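Local coordinates for protein nucleoporin nup120 (Schizosaccharomyces pombe, PDB 4GQ2) that serves as a structural constituent of the nuclear pore complex, whose nucleoporins can also dock transiently associated transport factors, at residues Asp661-Ser666 and Leu791-Ile796; Leu91-Glu96 and Tyr779-Ser784. All coordinates share one frame; numbering follows the deposited sequence.

Interaction 1 (Asp661-Ser666 and Leu791-Ile796)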
# COMPACT_ATOMS: atom_id res chain seq x y z
N ASP A 661 3.36 -13.23 -22.65
CA ASP A 661 2.47 -14.37 -22.86
C ASP A 661 1.24 -14.30 -21.95
O ASP A 661 1.21 -13.55 -20.97
CB ASP A 661 3.21 -15.69 -22.61
CG ASP A 661 3.45 -16.47 -23.89
OD1 ASP A 661 2.92 -16.08 -24.95
OD2 ASP A 661 4.17 -17.49 -23.83
N ILE A 662 0.23 -15.08 -22.29
CA ILE A 662 -0.92 -15.21 -21.42
C ILE A 662 -1.11 -16.67 -21.04
O ILE A 662 -1.14 -17.55 -21.91
CB ILE A 662 -2.21 -14.56 -22.01
CG1 ILE A 662 -3.27 -14.36 -20.91
CG2 ILE A 662 -2.74 -15.35 -23.19
CD1 ILE A 662 -4.38 -13.40 -21.27
N TYR A 663 -1.19 -16.93 -19.74
CA TYR A 663 -1.47 -18.26 -19.26
C TYR A 663 -2.96 -18.42 -19.03
O TYR A 663 -3.71 -17.44 -19.12
CB TYR A 663 -0.66 -18.57 -18.00
CG TYR A 663 0.79 -18.82 -18.32
CD1 TYR A 663 1.24 -20.10 -18.63
CD2 TYR A 663 1.71 -17.78 -18.34
CE1 TYR A 663 2.57 -20.34 -18.94
CE2 TYR A 663 3.05 -18.00 -18.64
CZ TYR A 663 3.47 -19.28 -18.94
OH TYR A 663 4.79 -19.51 -19.24
N ASN A 664 -3.38 -19.64 -18.75
CA ASN A 664 -4.78 -19.93 -18.55
C ASN A 664 -5.27 -19.34 -17.24
O ASN A 664 -4.68 -19.59 -16.18
CB ASN A 664 -5.01 -21.44 -18.59
CG ASN A 664 -4.34 -22.10 -19.79
OD1 ASN A 664 -3.27 -22.69 -19.67
ND2 ASN A 664 -4.98 -22.01 -20.95
N HIS A 665 -6.31 -18.52 -17.32
CA HIS A 665 -6.99 -18.01 -16.13
C HIS A 665 -7.59 -19.16 -15.38
O HIS A 665 -8.14 -20.08 -15.99
CB HIS A 665 -8.07 -17.02 -16.51
CG HIS A 665 -8.81 -16.45 -15.33
ND1 HIS A 665 -8.27 -15.54 -14.50
CD2 HIS A 665 -10.09 -16.71 -14.85
CE1 HIS A 665 -9.16 -15.23 -13.54
NE2 HIS A 665 -10.28 -15.94 -13.75
N SER A 666 -7.50 -19.12 -14.06
CA SER A 666 -7.82 -20.29 -13.25
C SER A 666 -9.11 -20.22 -12.46
O SER A 666 -9.62 -19.15 -12.15
CB SER A 666 -6.67 -20.62 -12.31
OG SER A 666 -7.08 -21.60 -11.36
N LEU A 791 2.62 -19.16 -9.58
CA LEU A 791 3.24 -17.87 -9.27
C LEU A 791 3.66 -17.13 -10.53
O LEU A 791 3.19 -16.02 -10.78
CB LEU A 791 4.43 -18.04 -8.32
CG LEU A 791 5.32 -16.82 -8.06
CD1 LEU A 791 4.55 -15.66 -7.44
CD2 LEU A 791 6.48 -17.24 -7.18
N HIS A 792 4.54 -17.75 -11.33
CA HIS A 792 4.98 -17.16 -12.59
C HIS A 792 3.84 -16.88 -13.55
O HIS A 792 3.86 -15.88 -14.28
CB HIS A 792 6.03 -18.06 -13.26
CG HIS A 792 6.56 -17.49 -14.56
ND1 HIS A 792 7.57 -16.60 -14.60
CD2 HIS A 792 6.16 -17.69 -15.88
CE1 HIS A 792 7.82 -16.25 -15.88
NE2 HIS A 792 6.96 -16.92 -16.66
N ALA A 793 2.83 -17.75 -13.56
CA ALA A 793 1.70 -17.57 -14.48
C ALA A 793 0.84 -16.38 -14.09
O ALA A 793 0.38 -15.64 -14.95
CB ALA A 793 0.86 -18.85 -14.56
N THR A 794 0.62 -16.20 -12.79
CA THR A 794 -0.20 -15.08 -12.31
C THR A 794 0.48 -13.74 -12.59
O THR A 794 -0.14 -12.82 -13.14
CB THR A 794 -0.57 -15.26 -10.83
OG1 THR A 794 -1.23 -16.52 -10.67
CG2 THR A 794 -1.51 -14.15 -10.35
N VAL A 795 1.77 -13.64 -12.27
CA VAL A 795 2.54 -12.45 -12.59
C VAL A 795 2.38 -12.13 -14.08
O VAL A 795 1.85 -11.08 -14.44
CB VAL A 795 4.03 -12.62 -12.23
CG1 VAL A 795 4.81 -11.37 -12.60
CG2 VAL A 795 4.19 -12.93 -10.75
N ILE A 796 2.81 -13.07 -14.93
CA ILE A 796 2.78 -12.89 -16.38
C ILE A 796 1.39 -12.50 -16.88
O ILE A 796 1.25 -11.57 -17.68
CB ILE A 796 3.34 -14.14 -17.12
CG1 ILE A 796 4.87 -14.14 -17.11
CG2 ILE A 796 2.83 -14.23 -18.55
CD1 ILE A 796 5.51 -13.06 -17.96
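The helical bond from I796 N to H792 O, 3.1 Å, spans one turn and lines up H792, A793 and I796 on the side that meets Y663. The contact itself is apolar packing. Y663 carries most of it. Its CG lies anti to the carbonyl carbon (chi1 -74°), which turns the ring from the loop onto the helix. A793 CB approaches the root of the ring obliquely, 3.8 Å from Y663 CG, and touches Y663 CB as well. I796 comes in at the ring edge, close to the ring plane. There I796 CG2 is 3.7 Å from Y663 CD2 and nearly as close to CE2. At the far end the Y663 hydroxyl meets the H792 ring edge, with OH 4.1 Å from CD2. The same I796 methyl also faces the backbone carbonyl of D661. That approach is shorter than usual for carbon and oxygen, so its exact length is doubtful. Replacing Y663 by an alanine would probably open a gap beside the helix and strip the A793 and I796 methyls of their aromatic partner. Y663 also touches C782 and S797. Just after it, strand 664-665 pairs antiparallel with strand 780-781. Helix 790-803 thus lies between this loop and helix 672-703, where L791 packs on S677 and V678, and V795 on V681.

Interaction 2 (Leu91-Glu96 and Tyr779-Ser784)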
# COMPACT_ATOMS: atom_id res chain seq x y z
N LEU A 91 1.69 -22.81 -2.67
CA LEU A 91 1.49 -21.96 -3.85
C LEU A 91 0.34 -22.45 -4.71
O LEU A 91 -0.31 -21.65 -5.39
CB LEU A 91 2.78 -21.89 -4.68
CG LEU A 91 3.69 -20.66 -4.58
CD1 LEU A 91 3.57 -19.97 -3.23
CD2 LEU A 91 5.15 -21.02 -4.86
N ASN A 92 0.09 -23.76 -4.69
CA ASN A 92 -1.00 -24.38 -5.45
C ASN A 92 -2.36 -24.10 -4.83
O ASN A 92 -2.46 -23.85 -3.62
CB ASN A 92 -0.79 -25.89 -5.56
CG ASN A 92 0.41 -26.27 -6.41
OD1 ASN A 92 0.63 -25.70 -7.49
ND2 ASN A 92 1.19 -27.23 -5.94
N SER A 93 -3.39 -24.14 -5.65
CA SER A 93 -4.76 -24.02 -5.15
C SER A 93 -5.22 -25.35 -4.57
O SER A 93 -4.87 -26.41 -5.10
CB SER A 93 -5.72 -23.54 -6.25
OG SER A 93 -5.43 -24.14 -7.50
N LYS A 94 -5.98 -25.30 -3.48
CA LYS A 94 -6.55 -26.51 -2.90
C LYS A 94 -8.07 -26.55 -3.03
O LYS A 94 -8.69 -25.60 -3.52
CB LYS A 94 -6.12 -26.67 -1.44
CG LYS A 94 -4.94 -27.61 -1.24
CD LYS A 94 -3.60 -26.87 -1.21
CE LYS A 94 -3.02 -26.79 0.20
NZ LYS A 94 -3.87 -26.01 1.15
N LYS A 95 -8.65 -27.67 -2.62
CA LYS A 95 -10.10 -27.79 -2.45
C LYS A 95 -10.47 -27.40 -1.02
O LYS A 95 -11.49 -27.84 -0.50
CB LYS A 95 -10.53 -29.24 -2.70
CG LYS A 95 -10.71 -29.63 -4.16
CD LYS A 95 -11.33 -31.02 -4.25
CE LYS A 95 -11.68 -31.40 -5.69
NZ LYS A 95 -10.49 -31.77 -6.50
N GLU A 96 -9.63 -26.57 -0.39
CA GLU A 96 -9.69 -26.38 1.06
C GLU A 96 -9.89 -24.92 1.50
O GLU A 96 -9.60 -24.00 0.73
CB GLU A 96 -8.43 -26.97 1.72
CG GLU A 96 -8.23 -28.46 1.45
CD GLU A 96 -7.45 -29.16 2.55
OE1 GLU A 96 -7.77 -28.96 3.74
OE2 GLU A 96 -6.52 -29.93 2.22
N TYR A 779 -5.48 -14.57 -11.07
CA TYR A 779 -4.93 -15.87 -10.71
C TYR A 779 -4.93 -16.81 -11.92
O TYR A 779 -5.93 -16.94 -12.62
CB TYR A 779 -5.71 -16.49 -9.54
CG TYR A 779 -5.20 -17.86 -9.15
CD1 TYR A 779 -3.87 -18.04 -8.76
CD2 TYR A 779 -6.03 -18.98 -9.17
CE1 TYR A 779 -3.40 -19.29 -8.40
CE2 TYR A 779 -5.56 -20.23 -8.81
CZ TYR A 779 -4.24 -20.38 -8.43
OH TYR A 779 -3.75 -21.61 -8.07
N SER A 780 -3.79 -17.44 -12.16
CA SER A 780 -3.61 -18.20 -13.39
C SER A 780 -2.73 -19.43 -13.23
O SER A 780 -1.87 -19.49 -12.34
CB SER A 780 -3.05 -17.29 -14.49
OG SER A 780 -4.00 -16.31 -14.86
N GLU A 781 -2.95 -20.39 -14.11
CA GLU A 781 -2.16 -21.61 -14.13
C GLU A 781 -1.71 -21.94 -15.53
O GLU A 781 -2.33 -21.49 -16.50
CB GLU A 781 -2.97 -22.77 -13.56
CG GLU A 781 -2.98 -22.80 -12.04
CD GLU A 781 -3.83 -23.93 -11.51
OE1 GLU A 781 -3.26 -24.87 -10.92
OE2 GLU A 781 -5.07 -23.87 -11.69
N CYS A 782 -0.62 -22.69 -15.63
CA CYS A 782 -0.16 -23.25 -16.89
C CYS A 782 -0.75 -24.65 -16.99
O CYS A 782 -0.32 -25.56 -16.29
CB CYS A 782 1.37 -23.31 -16.93
SG CYS A 782 2.06 -23.86 -18.52
N PHE A 783 -1.76 -24.81 -17.86
CA PHE A 783 -2.50 -26.07 -17.93
C PHE A 783 -1.71 -27.23 -18.54
O PHE A 783 -1.76 -28.35 -18.03
CB PHE A 783 -3.86 -25.89 -18.63
CG PHE A 783 -4.91 -25.21 -17.78
CD1 PHE A 783 -4.78 -25.11 -16.39
CD2 PHE A 783 -6.06 -24.69 -18.37
CE1 PHE A 783 -5.75 -24.49 -15.62
CE2 PHE A 783 -7.04 -24.07 -17.60
CZ PHE A 783 -6.88 -23.96 -16.22
N SER A 784 -0.97 -26.96 -19.61
CA SER A 784 -0.22 -28.00 -20.31
C SER A 784 1.02 -28.48 -19.55
O SER A 784 1.36 -29.67 -19.60
CB SER A 784 0.16 -27.55 -21.73
OG SER A 784 0.93 -26.36 -21.70
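S93 and Y779 bury equal areas here and share a hydrogen bond, with S93 OG 3.1 Å from Y779 OH. Either hydroxyl could be the donor. The serine oxygen sits at the edge of the tyrosine ring, near its plane. The angle at the phenol oxygen (CZ-OH to OG) is about 126°, which suits a phenol. At the serine the angle CB-OG to OH is much sharper, about 86°. S93 therefore lies alongside the hydroxyl with both its side-chain atoms, and its CB is 3.3 Å from Y779 OH. In S93 the OG stands between the backbone N and the carbonyl carbon. In Y779 the ring is carried anti to the backbone N (chi1 179°), and its long side chain spans the distance to the 91-96 loop. Only the end of the ring does the touching. The Y779 side chain also touches S666, P670, L674, P790 and T794, which should limit how far the ring can move.

E781 is the third contributor. Its chain is extended beyond CG and brings OE1 to 4.1 Å from S93 OG, a proximity rather than a bond. The other carboxylate oxygen, OE2, is hydrogen-bonded to S666 OG, and the E781 side chain also lies against P790, which N92 touches too.

The 91-96 segment is the loop between strands 83-88 and 101-106, neighbouring antiparallel strands of one sheet. The loop belongs to the beta-propeller part of the protein. This is a blade loop of the propeller docking against the helical part of the chain, with a tyrosine hydroxyl meeting a loop serine at the junction.

How the interactions relate
From the N terminus, the chain first passes 91-96 in the propeller loop, then 661-666, then 779-784, and finally 791-796. Interaction 2 closes a loop of 682 residues, from early in the chain to the short strand 780-781. Interaction 1 closes a loop of 124 residues, mostly helical. The two cross, since their segments alternate along the chain. They also meet in space, their centres 10 Å apart. Strands 664-665 and 780-781 form a small antiparallel sheet, in which N664 O is 2.8 Å from E781 N, probably a hydrogen bond. Together the contacts tie a propeller loop, this two-stranded sheet and helix 790-803 into one junction.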